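Local coordinates for protein alpha-galactosidase (Lactobacillus brevis, PDB 3MI6) that probably hydrolyses terminal, non-reducing alpha-D-galactose residues in alpha-D-galactosides, including galactose oligosaccharides, galactomannans and galactolipids, at residues Y21-M26 against Q132-S137; P121-D126 against E295-Y300; V332-W337 against L606-M611. One frame throughout, in Å; residues are numbered along the deposited sequence.

Contact 1 (Y21-M26 against Q132-S137); sequences YIFQIM and QTLVVS
Leu134 is the first residue of 132-137 to meet the ring of Phe23. The two side chains come from opposite directions. With CG anti to the backbone N (chi1 175°), Leu134 extends from its strand toward Phe23. Its methyl CD2 stops 4.1 Å from CZ of Phe23 and approaches the ring obliquely. Two residues on, Val136 supplies the second contact. Its CG2 is also 4.1 Å from Phe23 CZ, but it sits at the ring edge, near the ring plane. Here the side chains slide past each other in opposite directions. One ring atom, CZ, thus meets both methyl groups. No hydrogen bond crosses between the segments, and the contact is wholly apolar. Other aromatic rings lie round Phe23 as well: Tyr151 stacks on it, and Phe12 meets it with the two planes about 20° apart. Phe12 also touches Leu134, while Tyr105 of strand 103-112 touches Val136. Strand 19-25 belongs to a four-stranded antiparallel sheet and strand 132-140 to a larger one. Phe23 and the two aliphatic side chains meet between the two sheets, consistent with the beta-sandwich character of the family 36 N-terminal domain.

Contact 2 (P121-D126 against E295-Y300); sequences PSTFDD and EAILSY
Glu295 and Thr123 are joined by two hydrogen bonds that end on the same carboxylate oxygen. Thr123 N donates to Glu295 OE1 at 2.9 Å, and Thr123 OG1 donates to Glu295 OE1 at 2.7 Å. Both donors use the syn side of OE1. The amide lies 20° out of the carboxylate plane and the hydroxyl 34° out of it. The glutamate reaches this far because its chain is extended beyond CG (chi2 179°). The methylene of Ser122 lies beside OE1, while the Ser122 hydroxyl is bonded to Leu117 N. The other oxygen, OE2, forms a salt bridge with Lys114, which also donates to the carbonyl O of Thr123.

A water makes a second polar link. It donates to Pro121 O at 2.7 Å and accepts from Glu295 N, also at 2.7 Å. The backbones are therefore bridged beside the side-chain bonds.

The apolar part is smaller. Thr123 CG2 lies 4.2 Å from CD1 of Ile297. Phe315 of helix 305-319 and Val161 of strand 159-167 each touch both Thr123 and Ile297. With an alanine in place of Glu295, the amide and hydroxyl of Thr123 would probably lose their shared acceptor, and Lys114 its carboxylate mate.

The loop between strands 103-112 and 132-140 is thus tied to strand 290-301 of the same large sheet. The carboxylate is buried, and its charge is probably balanced by Lys114, while the two Thr123 donors fix OE1 against the loop.

Contact 3 (V332-W337 against L606-M611); sequences VLINNW and LDITKM
Asn335, whose carbonyl O lies 4.3 Å from Leu606 N, carries the flat amide of this contact. It ends the first strand, 333-335, of the (beta/alpha)8 barrel of the hydrolase. No atom of 606-611 touches either face of that amide; CB of Asn335 points away from the loop. Its two polar ends are used elsewhere. OD1 accepts from Trp337 N at 2.9 Å, a capping bond at the turn into helix 337-340. The C=O...N angle is 144°, and the donor is tilted 27° from the carbonyl plane. ND2 donates to Asp367. The indole of Trp337 takes no part in the contact with 606-611; it meets the ring of Tyr341 edge-to-face.

Segment 606-611 follows the eighth strand of the barrel, 601-604, so the contact lies where the barrel closes. Asp367 is predicted to bind substrate, and Asn335 may help to position it. Asn335 also packs on Lys477, another predicted substrate-binding residue.

Ile334 faces the other way, toward the loop. Its CG1 stands anti to the backbone N (chi1 178°), which sends CD1 out to Ile608. The two isoleucines meet tip to tip, with Ile334 CD1 3.5 Å from Ile608 CD1. Ile361 and Gln355 lie nearby, touching Ile334 and Ile608 respectively. The loop itself is shaped by Asp607, the centre of an inverse gamma turn. Thr609 OG1 donates to Asp607 OD1 at 2.8 Å. The carbonyl O of Leu606 takes a weak bond from Ile608 N at 2.9 Å and lies 4.0 Å from the methyl CD1 of Ile334.

Overall arrangement
All three contacts are buried, but they hold different parts of the chain. Contacts 1 and 2 share the nine-stranded antiparallel sheet, through strands 132-140 and 290-301. Their centres are 16 Å apart, and they touch where Tyr21 CE2 meets Leu298 CD2 at 4.1 Å. Contact 1 joins two sheets with apolar side chains alone. Contact 2, nearer the centre of the folded chain, ties a loop to a strand with a carboxylate and a water. Contact 3 stands apart in the catalytic barrel, its centre about 54 Å from that of contact 1. No hydrogen bond crosses it; the Asn335 amide bonds within its own segment and to Asp367, which is predicted to bind substrate.

Contact 1 (Y21-M26 against Q132-S137)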
ATOM      1  N   TYR D  21      -1.634 -33.413   3.178  1.00 38.45           N
ATOM      2  CA  TYR D  21      -2.733 -33.249   2.242  1.00 33.66           C
ATOM      3  C   TYR D  21      -3.756 -34.315   2.643  1.00 35.79           C
ATOM      4  O   TYR D  21      -3.435 -35.497   2.681  1.00 36.82           O
ATOM      5  CB  TYR D  21      -2.201 -33.505   0.833  1.00 34.23           C
ATOM      6  CG  TYR D  21      -3.102 -33.119  -0.330  1.00 33.49           C
ATOM      7  CD1 TYR D  21      -4.225 -33.867  -0.647  1.00 32.56           C
ATOM      8  CD2 TYR D  21      -2.787 -32.038  -1.148  1.00 33.07           C
ATOM      9  CE1 TYR D  21      -5.028 -33.533  -1.712  1.00 33.37           C
ATOM     10  CE2 TYR D  21      -3.574 -31.698  -2.222  1.00 31.09           C
ATOM     11  CZ  TYR D  21      -4.694 -32.450  -2.504  1.00 34.09           C
ATOM     12  OH  TYR D  21      -5.490 -32.107  -3.572  1.00 34.19           O
ATOM     13  N   ILE D  22      -4.971 -33.900   2.979  1.00 33.95           N
ATOM     14  CA  ILE D  22      -5.985 -34.827   3.451  1.00 33.74           C
ATOM     15  C   ILE D  22      -7.295 -34.643   2.685  1.00 37.32           C
ATOM     16  O   ILE D  22      -7.797 -33.516   2.568  1.00 36.64           O
ATOM     17  CB  ILE D  22      -6.303 -34.598   4.938  1.00 35.55           C
ATOM     18  CG1 ILE D  22      -5.030 -34.558   5.780  1.00 38.55           C
ATOM     19  CG2 ILE D  22      -7.261 -35.653   5.458  1.00 36.32           C
ATOM     20  CD1 ILE D  22      -5.273 -34.018   7.210  1.00 34.77           C
ATOM     21  N   PHE D  23      -7.857 -35.742   2.179  1.00 35.66           N
ATOM     22  CA  PHE D  23      -9.216 -35.710   1.641  1.00 38.81           C
ATOM     23  C   PHE D  23     -10.050 -36.925   2.036  1.00 42.26           C
ATOM     24  O   PHE D  23      -9.521 -37.899   2.563  1.00 41.36           O
ATOM     25  CB  PHE D  23      -9.226 -35.509   0.121  1.00 39.19           C
ATOM     26  CG  PHE D  23      -8.575 -36.622  -0.664  1.00 37.54           C
ATOM     27  CD1 PHE D  23      -7.197 -36.686  -0.790  1.00 34.69           C
ATOM     28  CD2 PHE D  23      -9.350 -37.575  -1.316  1.00 38.72           C
ATOM     29  CE1 PHE D  23      -6.599 -37.683  -1.529  1.00 35.27           C
ATOM     30  CE2 PHE D  23      -8.752 -38.589  -2.063  1.00 38.40           C
ATOM     31  CZ  PHE D  23      -7.375 -38.640  -2.169  1.00 37.25           C
ATOM     32  N   GLN D  24     -11.351 -36.858   1.759  1.00 42.72           N
ATOM     33  CA  GLN D  24     -12.296 -37.873   2.206  1.00 42.89           C
ATOM     34  C   GLN D  24     -13.389 -38.148   1.175  1.00 46.39           C
ATOM     35  O   GLN D  24     -13.930 -37.222   0.567  1.00 45.31           O
ATOM     36  CB  GLN D  24     -12.938 -37.436   3.521  1.00 43.26           C
ATOM     37  CG  GLN D  24     -13.815 -38.487   4.173  1.00 49.47           C
ATOM     38  CD  GLN D  24     -14.389 -38.024   5.514  1.00 57.36           C
ATOM     39  OE1 GLN D  24     -14.707 -36.842   5.701  1.00 54.39           O
ATOM     40  NE2 GLN D  24     -14.535 -38.962   6.449  1.00 56.92           N
ATOM     41  N   ILE D  25     -13.713 -39.425   0.978  1.00 48.04           N
ATOM     42  CA  ILE D  25     -14.863 -39.785   0.156  1.00 44.04           C
ATOM     43  C   ILE D  25     -16.126 -39.449   0.928  1.00 46.92           C
ATOM     44  O   ILE D  25     -16.235 -39.720   2.127  1.00 49.11           O
ATOM     45  CB  ILE D  25     -14.864 -41.263  -0.231  1.00 44.06           C
ATOM     46  CG1 ILE D  25     -13.614 -41.592  -1.040  1.00 47.06           C
ATOM     47  CG2 ILE D  25     -16.082 -41.581  -1.059  1.00 46.32           C
ATOM     48  CD1 ILE D  25     -13.469 -40.748  -2.294  1.00 45.80           C
HETATM   49  N   MSE D  26     -17.085 -38.854   0.241  1.00 46.56           N
HETATM   50  CA  MSE D  26     -18.220 -38.274   0.929  1.00 48.25           C
HETATM   51  C   MSE D  26     -19.570 -38.938   0.664  1.00 50.34           C
HETATM   52  O   MSE D  26     -19.716 -39.803  -0.211  1.00 48.98           O
HETATM   53  CB  MSE D  26     -18.299 -36.794   0.595  1.00 49.91           C
HETATM   54  CG  MSE D  26     -17.039 -36.034   0.966  1.00 49.74           C
HETATM   55 SE   MSE D  26     -17.499 -34.171   1.216  1.00 74.65          SE
HETATM   56  CE  MSE D  26     -18.216 -33.746  -0.563  1.00 50.86           C
ATOM     57  N   GLN D 132       5.387 -42.938  -2.929  1.00 42.29           N
ATOM     58  CA  GLN D 132       4.220 -43.801  -2.962  1.00 43.46           C
ATOM     59  C   GLN D 132       3.226 -43.235  -3.975  1.00 44.22           C
ATOM     60  O   GLN D 132       3.123 -42.024  -4.133  1.00 43.62           O
ATOM     61  CB  GLN D 132       3.560 -43.863  -1.579  1.00 43.56           C
ATOM     62  CG  GLN D 132       4.448 -44.341  -0.434  1.00 41.67           C
ATOM     63  CD  GLN D 132       3.654 -44.631   0.839  1.00 41.64           C
ATOM     64  OE1 GLN D 132       3.337 -45.781   1.131  1.00 43.24           O
ATOM     65  NE2 GLN D 132       3.320 -43.587   1.593  1.00 40.67           N
ATOM     66  N   THR D 133       2.496 -44.099  -4.672  1.00 46.30           N
ATOM     67  CA  THR D 133       1.456 -43.616  -5.567  1.00 41.81           C
ATOM     68  C   THR D 133       0.116 -44.154  -5.100  1.00 41.93           C
ATOM     69  O   THR D 133      -0.039 -45.353  -4.913  1.00 44.82           O
ATOM     70  CB  THR D 133       1.696 -44.024  -7.044  1.00 42.16           C
ATOM     71  OG1 THR D 133       3.045 -43.755  -7.418  1.00 40.88           O
ATOM     72  CG2 THR D 133       0.777 -43.257  -7.972  1.00 41.14           C
ATOM     73  N   LEU D 134      -0.832 -43.246  -4.899  1.00 42.92           N
ATOM     74  CA  LEU D 134      -2.197 -43.565  -4.505  1.00 40.45           C
ATOM     75  C   LEU D 134      -3.075 -43.335  -5.722  1.00 41.66           C
ATOM     76  O   LEU D 134      -3.018 -42.263  -6.321  1.00 43.10           O
ATOM     77  CB  LEU D 134      -2.641 -42.632  -3.377  1.00 37.96           C
ATOM     78  CG  LEU D 134      -4.098 -42.742  -2.909  1.00 41.07           C
ATOM     79  CD1 LEU D 134      -4.332 -44.032  -2.147  1.00 41.37           C
ATOM     80  CD2 LEU D 134      -4.512 -41.566  -2.058  1.00 34.53           C
ATOM     81  N   VAL D 135      -3.867 -44.333  -6.107  1.00 40.77           N
ATOM     82  CA  VAL D 135      -4.775 -44.187  -7.241  1.00 38.98           C
ATOM     83  C   VAL D 135      -6.215 -44.324  -6.785  1.00 40.33           C
ATOM     84  O   VAL D 135      -6.615 -45.371  -6.308  1.00 43.54           O
ATOM     85  CB  VAL D 135      -4.527 -45.237  -8.326  1.00 37.75           C
ATOM     86  CG1 VAL D 135      -5.426 -44.967  -9.525  1.00 35.53           C
ATOM     87  CG2 VAL D 135      -3.081 -45.255  -8.732  1.00 36.56           C
ATOM     88  N   VAL D 136      -7.002 -43.272  -6.948  1.00 38.75           N
ATOM     89  CA  VAL D 136      -8.354 -43.272  -6.418  1.00 42.70           C
ATOM     90  C   VAL D 136      -9.370 -43.255  -7.548  1.00 45.20           C
ATOM     91  O   VAL D 136      -9.617 -42.214  -8.153  1.00 43.72           O
ATOM     92  CB  VAL D 136      -8.589 -42.066  -5.480  1.00 39.37           C
ATOM     93  CG1 VAL D 136     -10.022 -42.034  -5.001  1.00 39.22           C
ATOM     94  CG2 VAL D 136      -7.653 -42.134  -4.306  1.00 39.68           C
ATOM     95  N   SER D 137      -9.977 -44.411  -7.810  1.00 46.16           N
ATOM     96  CA  SER D 137     -10.828 -44.586  -8.985  1.00 43.81           C
ATOM     97  C   SER D 137     -12.309 -44.322  -8.707  1.00 42.67           C
ATOM     98  O   SER D 137     -12.827 -44.694  -7.664  1.00 43.36           O
ATOM     99  CB  SER D 137     -10.621 -45.983  -9.568  1.00 44.03           C
ATOM    100  OG  SER D 137      -9.243 -46.235  -9.798  1.00 40.86           O
TER

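Contact 2 (P121-D126 against E295-Y300)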
ATOM      1  N   PRO D 121       6.345 -36.791 -20.541  1.00 33.57           N
ATOM      2  CA  PRO D 121       7.380 -36.514 -19.538  1.00 35.80           C
ATOM      3  C   PRO D 121       6.720 -36.560 -18.174  1.00 34.43           C
ATOM      4  O   PRO D 121       5.572 -36.135 -18.056  1.00 34.50           O
ATOM      5  CB  PRO D 121       7.803 -35.079 -19.848  1.00 37.43           C
ATOM      6  CG  PRO D 121       6.673 -34.505 -20.683  1.00 35.85           C
ATOM      7  CD  PRO D 121       6.084 -35.648 -21.427  1.00 35.28           C
ATOM      8  N   SER D 122       7.405 -37.074 -17.164  1.00 34.67           N
ATOM      9  CA  SER D 122       6.741 -37.328 -15.895  1.00 33.57           C
ATOM     10  C   SER D 122       7.710 -37.683 -14.788  1.00 34.87           C
ATOM     11  O   SER D 122       8.923 -37.731 -14.988  1.00 33.77           O
ATOM     12  CB  SER D 122       5.718 -38.455 -16.055  1.00 37.61           C
ATOM     13  OG  SER D 122       6.337 -39.625 -16.571  1.00 40.23           O
ATOM     14  N   THR D 123       7.158 -37.952 -13.613  1.00 36.51           N
ATOM     15  CA  THR D 123       7.983 -38.132 -12.430  1.00 38.19           C
ATOM     16  C   THR D 123       8.173 -39.582 -12.059  1.00 38.85           C
ATOM     17  O   THR D 123       7.307 -40.408 -12.271  1.00 39.59           O
ATOM     18  CB  THR D 123       7.397 -37.386 -11.245  1.00 35.69           C
ATOM     19  OG1 THR D 123       5.981 -37.614 -11.208  1.00 35.89           O
ATOM     20  CG2 THR D 123       7.670 -35.908 -11.405  1.00 34.16           C
ATOM     21  N   PHE D 124       9.317 -39.880 -11.470  1.00 40.24           N
ATOM     22  CA  PHE D 124       9.662 -41.250 -11.181  1.00 42.42           C
ATOM     23  C   PHE D 124      10.454 -41.307  -9.881  1.00 45.38           C
ATOM     24  O   PHE D 124      11.093 -40.332  -9.501  1.00 44.29           O
ATOM     25  CB  PHE D 124      10.525 -41.760 -12.312  1.00 40.38           C
ATOM     26  CG  PHE D 124      11.615 -40.822 -12.670  1.00 40.16           C
ATOM     27  CD1 PHE D 124      12.840 -40.896 -12.033  1.00 39.56           C
ATOM     28  CD2 PHE D 124      11.410 -39.835 -13.618  1.00 39.54           C
ATOM     29  CE1 PHE D 124      13.862 -40.024 -12.356  1.00 38.34           C
ATOM     30  CE2 PHE D 124      12.428 -38.946 -13.943  1.00 41.00           C
ATOM     31  CZ  PHE D 124      13.655 -39.040 -13.308  1.00 38.45           C
ATOM     32  N   ASP D 125      10.385 -42.448  -9.195  1.00 47.45           N
ATOM     33  CA  ASP D 125      11.248 -42.733  -8.058  1.00 45.51           C
ATOM     34  C   ASP D 125      12.078 -43.978  -8.349  1.00 44.52           C
ATOM     35  O   ASP D 125      11.646 -45.088  -8.085  1.00 50.02           O
ATOM     36  CB  ASP D 125      10.436 -42.918  -6.770  1.00 42.17           C
ATOM     37  CG  ASP D 125      11.326 -43.163  -5.556  1.00 47.52           C
ATOM     38  OD1 ASP D 125      12.525 -42.827  -5.632  1.00 48.63           O
ATOM     39  OD2 ASP D 125      10.849 -43.689  -4.526  1.00 48.66           O
ATOM     40  N   ASP D 126      13.269 -43.788  -8.894  1.00 44.02           N
ATOM     41  CA  ASP D 126      14.170 -44.895  -9.159  1.00 44.89           C
ATOM     42  C   ASP D 126      15.355 -44.814  -8.205  1.00 51.13           C
ATOM     43  O   ASP D 126      16.400 -45.428  -8.425  1.00 52.22           O
ATOM     44  CB  ASP D 126      14.668 -44.836 -10.606  1.00 47.72           C
ATOM     45  CG  ASP D 126      13.549 -45.026 -11.631  1.00 55.12           C
ATOM     46  OD1 ASP D 126      12.665 -45.904 -11.419  1.00 56.11           O
ATOM     47  OD2 ASP D 126      13.563 -44.301 -12.657  1.00 48.93           O
ATOM     48  N   GLU D 295       1.267 -34.196 -15.622  1.00 30.51           N
ATOM     49  CA  GLU D 295       1.335 -34.126 -14.166  1.00 30.33           C
ATOM     50  C   GLU D 295       1.412 -32.703 -13.599  1.00 31.70           C
ATOM     51  O   GLU D 295       2.090 -31.824 -14.157  1.00 32.34           O
ATOM     52  CB  GLU D 295       2.503 -34.968 -13.657  1.00 31.32           C
ATOM     53  CG  GLU D 295       2.195 -36.444 -13.669  1.00 32.73           C
ATOM     54  CD  GLU D 295       3.349 -37.287 -13.202  1.00 36.95           C
ATOM     55  OE1 GLU D 295       4.510 -36.824 -13.271  1.00 39.44           O
ATOM     56  OE2 GLU D 295       3.091 -38.427 -12.764  1.00 41.11           O
ATOM     57  N   ALA D 296       0.714 -32.487 -12.486  1.00 32.60           N
ATOM     58  CA  ALA D 296       0.838 -31.246 -11.723  1.00 29.51           C
ATOM     59  C   ALA D 296       1.777 -31.471 -10.549  1.00 28.96           C
ATOM     60  O   ALA D 296       1.626 -32.447  -9.833  1.00 31.51           O
ATOM     61  CB  ALA D 296      -0.531 -30.797 -11.230  1.00 27.32           C
ATOM     62  N   ILE D 297       2.753 -30.583 -10.360  1.00 30.99           N
ATOM     63  CA  ILE D 297       3.590 -30.571  -9.139  1.00 31.10           C
ATOM     64  C   ILE D 297       3.019 -29.623  -8.080  1.00 28.86           C
ATOM     65  O   ILE D 297       2.797 -28.456  -8.359  1.00 30.12           O
ATOM     66  CB  ILE D 297       5.048 -30.104  -9.406  1.00 29.73           C
ATOM     67  CG1 ILE D 297       5.660 -30.784 -10.637  1.00 29.54           C
ATOM     68  CG2 ILE D 297       5.902 -30.340  -8.185  1.00 29.68           C
ATOM     69  CD1 ILE D 297       5.686 -32.289 -10.569  1.00 30.61           C
ATOM     70  N   LEU D 298       2.783 -30.134  -6.876  1.00 29.52           N
ATOM     71  CA  LEU D 298       2.299 -29.327  -5.755  1.00 28.77           C
ATOM     72  C   LEU D 298       3.280 -29.349  -4.578  1.00 32.76           C
ATOM     73  O   LEU D 298       4.014 -30.322  -4.371  1.00 33.21           O
ATOM     74  CB  LEU D 298       0.942 -29.820  -5.278  1.00 30.31           C
ATOM     75  CG  LEU D 298      -0.284 -29.039  -5.739  1.00 33.60           C
ATOM     76  CD1 LEU D 298      -0.405 -29.134  -7.257  1.00 36.04           C
ATOM     77  CD2 LEU D 298      -1.550 -29.573  -5.092  1.00 31.53           C
ATOM     78  N   SER D 299       3.291 -28.269  -3.802  1.00 32.70           N
ATOM     79  CA  SER D 299       4.256 -28.126  -2.718  1.00 31.44           C
ATOM     80  C   SER D 299       3.886 -27.005  -1.751  1.00 30.47           C
ATOM     81  O   SER D 299       3.252 -26.010  -2.127  1.00 30.25           O
ATOM     82  CB  SER D 299       5.655 -27.890  -3.286  1.00 29.66           C
ATOM     83  OG  SER D 299       6.632 -28.257  -2.342  1.00 29.08           O
ATOM     84  N   TYR D 300       4.281 -27.186  -0.500  1.00 28.00           N
ATOM     85  CA  TYR D 300       4.043 -26.195   0.519  1.00 29.68           C
ATOM     86  C   TYR D 300       5.246 -26.138   1.443  1.00 32.74           C
ATOM     87  O   TYR D 300       6.015 -27.090   1.538  1.00 32.99           O
ATOM     88  CB  TYR D 300       2.793 -26.518   1.323  1.00 30.04           C
ATOM     89  CG  TYR D 300       2.657 -25.662   2.575  1.00 33.26           C
ATOM     90  CD1 TYR D 300       3.363 -25.974   3.735  1.00 32.78           C
ATOM     91  CD2 TYR D 300       1.824 -24.544   2.596  1.00 32.38           C
ATOM     92  CE1 TYR D 300       3.259 -25.202   4.870  1.00 33.67           C
ATOM     93  CE2 TYR D 300       1.702 -23.762   3.738  1.00 34.14           C
ATOM     94  CZ  TYR D 300       2.425 -24.098   4.874  1.00 36.63           C
ATOM     95  OH  TYR D 300       2.321 -23.324   6.013  1.00 34.43           O
TER
HETATM   96  O   HOH W   1       3.324 -34.860 -17.228  1.00 30.79           O

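Contact 3 (V332-W337 against L606-M611)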
ATOM      1  N   VAL D 332      31.575 -25.830 -20.585  1.00 35.94           N
ATOM      2  CA  VAL D 332      31.608 -24.443 -21.008  1.00 34.61           C
ATOM      3  C   VAL D 332      31.634 -24.414 -22.532  1.00 37.45           C
ATOM      4  O   VAL D 332      32.529 -24.972 -23.155  1.00 37.90           O
ATOM      5  CB  VAL D 332      32.830 -23.717 -20.443  1.00 34.91           C
ATOM      6  CG1 VAL D 332      32.879 -22.283 -20.953  1.00 34.89           C
ATOM      7  CG2 VAL D 332      32.796 -23.745 -18.942  1.00 34.41           C
ATOM      8  N   LEU D 333      30.642 -23.782 -23.143  1.00 36.59           N
ATOM      9  CA  LEU D 333      30.535 -23.836 -24.588  1.00 36.85           C
ATOM     10  C   LEU D 333      30.758 -22.477 -25.220  1.00 40.92           C
ATOM     11  O   LEU D 333      30.719 -21.453 -24.542  1.00 41.54           O
ATOM     12  CB  LEU D 333      29.168 -24.361 -24.993  1.00 37.68           C
ATOM     13  CG  LEU D 333      27.963 -23.495 -24.623  1.00 37.32           C
ATOM     14  CD1 LEU D 333      27.762 -22.352 -25.604  1.00 36.45           C
ATOM     15  CD2 LEU D 333      26.715 -24.354 -24.567  1.00 39.20           C
ATOM     16  N   ILE D 334      31.001 -22.474 -26.524  1.00 42.26           N
ATOM     17  CA  ILE D 334      30.967 -21.243 -27.292  1.00 42.10           C
ATOM     18  C   ILE D 334      30.051 -21.427 -28.506  1.00 42.79           C
ATOM     19  O   ILE D 334      30.020 -22.484 -29.103  1.00 42.36           O
ATOM     20  CB  ILE D 334      32.368 -20.778 -27.702  1.00 41.89           C
ATOM     21  CG1 ILE D 334      32.263 -19.516 -28.558  1.00 42.69           C
ATOM     22  CG2 ILE D 334      33.104 -21.875 -28.442  1.00 41.86           C
ATOM     23  CD1 ILE D 334      33.557 -18.789 -28.720  1.00 43.44           C
ATOM     24  N   ASN D 335      29.289 -20.392 -28.836  1.00 47.10           N
ATOM     25  CA  ASN D 335      28.267 -20.439 -29.872  1.00 47.70           C
ATOM     26  C   ASN D 335      28.498 -19.257 -30.813  1.00 52.79           C
ATOM     27  O   ASN D 335      28.664 -18.119 -30.344  1.00 50.62           O
ATOM     28  CB  ASN D 335      26.889 -20.357 -29.199  1.00 48.56           C
ATOM     29  CG  ASN D 335      25.726 -20.477 -30.174  1.00 53.53           C
ATOM     30  OD1 ASN D 335      25.807 -20.050 -31.330  1.00 55.09           O
ATOM     31  ND2 ASN D 335      24.621 -21.043 -29.695  1.00 50.21           N
ATOM     32  N   ASN D 336      28.524 -19.520 -32.124  1.00 54.30           N
ATOM     33  CA  ASN D 336      28.839 -18.481 -33.125  1.00 57.42           C
ATOM     34  C   ASN D 336      27.674 -17.577 -33.575  1.00 55.70           C
ATOM     35  O   ASN D 336      27.841 -16.748 -34.467  1.00 55.03           O
ATOM     36  CB  ASN D 336      29.474 -19.107 -34.358  1.00 54.16           C
ATOM     37  CG  ASN D 336      28.507 -19.984 -35.119  1.00 56.07           C
ATOM     38  OD1 ASN D 336      27.995 -20.957 -34.576  1.00 54.46           O
ATOM     39  ND2 ASN D 336      28.247 -19.644 -36.378  1.00 56.85           N
ATOM     40  N   TRP D 337      26.509 -17.736 -32.948  1.00 55.51           N
ATOM     41  CA  TRP D 337      25.307 -16.988 -33.318  1.00 57.05           C
ATOM     42  C   TRP D 337      25.502 -15.462 -33.300  1.00 61.31           C
ATOM     43  O   TRP D 337      25.606 -14.851 -34.362  1.00 63.15           O
ATOM     44  CB  TRP D 337      24.093 -17.432 -32.472  1.00 57.31           C
ATOM     45  CG  TRP D 337      22.838 -16.576 -32.644  1.00 61.20           C
ATOM     46  CD1 TRP D 337      22.137 -15.949 -31.658  1.00 61.56           C
ATOM     47  CD2 TRP D 337      22.164 -16.253 -33.874  1.00 62.68           C
ATOM     48  NE1 TRP D 337      21.074 -15.261 -32.188  1.00 61.91           N
ATOM     49  CE2 TRP D 337      21.064 -15.434 -33.544  1.00 58.65           C
ATOM     50  CE3 TRP D 337      22.386 -16.575 -35.217  1.00 64.56           C
ATOM     51  CZ2 TRP D 337      20.185 -14.941 -34.498  1.00 60.37           C
ATOM     52  CZ3 TRP D 337      21.513 -16.083 -36.167  1.00 66.75           C
ATOM     53  CH2 TRP D 337      20.422 -15.273 -35.801  1.00 65.84           C
ATOM     54  N   LEU D 606      30.354 -14.753 -28.330  1.00 44.98           N
ATOM     55  CA  LEU D 606      30.980 -13.592 -28.945  1.00 47.51           C
ATOM     56  C   LEU D 606      32.179 -13.955 -29.808  1.00 54.49           C
ATOM     57  O   LEU D 606      32.791 -15.005 -29.628  1.00 52.91           O
ATOM     58  CB  LEU D 606      31.351 -12.532 -27.903  1.00 46.47           C
ATOM     59  CG  LEU D 606      32.553 -12.558 -26.960  1.00 46.50           C
ATOM     60  CD1 LEU D 606      32.365 -11.422 -25.984  1.00 41.12           C
ATOM     61  CD2 LEU D 606      32.661 -13.841 -26.214  1.00 44.38           C
ATOM     62  N   ASP D 607      32.492 -13.089 -30.766  1.00 56.88           N
ATOM     63  CA  ASP D 607      33.592 -13.338 -31.674  1.00 53.85           C
ATOM     64  C   ASP D 607      34.909 -13.099 -30.962  1.00 54.79           C
ATOM     65  O   ASP D 607      35.446 -11.994 -31.003  1.00 58.36           O
ATOM     66  CB  ASP D 607      33.491 -12.426 -32.886  1.00 55.89           C
ATOM     67  CG  ASP D 607      34.413 -12.851 -33.992  1.00 59.39           C
ATOM     68  OD1 ASP D 607      35.217 -13.775 -33.751  1.00 58.15           O
ATOM     69  OD2 ASP D 607      34.324 -12.284 -35.103  1.00 62.04           O
ATOM     70  N   ILE D 608      35.426 -14.130 -30.303  1.00 55.05           N
ATOM     71  CA  ILE D 608      36.660 -14.003 -29.529  1.00 55.10           C
ATOM     72  C   ILE D 608      37.898 -13.828 -30.411  1.00 58.52           C
ATOM     73  O   ILE D 608      38.961 -13.452 -29.916  1.00 58.86           O
ATOM     74  CB  ILE D 608      36.861 -15.190 -28.574  1.00 52.07           C
ATOM     75  CG1 ILE D 608      36.794 -16.507 -29.334  1.00 50.31           C
ATOM     76  CG2 ILE D 608      35.809 -15.186 -27.496  1.00 49.37           C
ATOM     77  CD1 ILE D 608      36.907 -17.701 -28.442  1.00 50.89           C
ATOM     78  N   THR D 609      37.763 -14.092 -31.711  1.00 57.12           N
ATOM     79  CA  THR D 609      38.825 -13.781 -32.666  1.00 54.96           C
ATOM     80  C   THR D 609      39.030 -12.261 -32.804  1.00 57.88           C
ATOM     81  O   THR D 609      40.085 -11.816 -33.250  1.00 61.38           O
ATOM     82  CB  THR D 609      38.575 -14.420 -34.066  1.00 58.82           C
ATOM     83  OG1 THR D 609      37.790 -13.541 -34.883  1.00 59.69           O
ATOM     84  CG2 THR D 609      37.881 -15.772 -33.944  1.00 60.24           C
ATOM     85  N   LYS D 610      38.024 -11.482 -32.406  1.00 59.86           N
ATOM     86  CA  LYS D 610      38.055 -10.014 -32.476  1.00 58.17           C
ATOM     87  C   LYS D 610      38.330  -9.343 -31.129  1.00 57.77           C
ATOM     88  O   LYS D 610      37.835  -8.247 -30.866  1.00 59.65           O
ATOM     89  CB  LYS D 610      36.720  -9.468 -33.012  1.00 59.41           C
ATOM     90  CG  LYS D 610      36.507  -9.599 -34.508  1.00 60.92           C
ATOM     91  CD  LYS D 610      35.334  -8.717 -34.967  1.00 68.03           C
ATOM     92  CE  LYS D 610      34.914  -9.002 -36.423  1.00 71.81           C
ATOM     93  NZ  LYS D 610      36.024  -8.845 -37.421  1.00 69.97           N
HETATM   94  N   MSE D 611      39.112  -9.991 -30.277  1.00 58.78           N
HETATM   95  CA  MSE D 611      39.357  -9.480 -28.932  1.00 57.06           C
HETATM   96  C   MSE D 611      40.817  -9.152 -28.694  1.00 57.62           C
HETATM   97  O   MSE D 611      41.711  -9.850 -29.172  1.00 56.76           O
HETATM   98  CB  MSE D 611      38.925 -10.510 -27.895  1.00 58.78           C
HETATM   99  CG  MSE D 611      37.445 -10.500 -27.549  1.00 61.96           C
HETATM  100 SE   MSE D 611      37.057 -11.805 -26.139  1.00 75.75          SE
HETATM  101  CE  MSE D 611      35.644 -10.828 -25.199  1.00 62.71           C
TER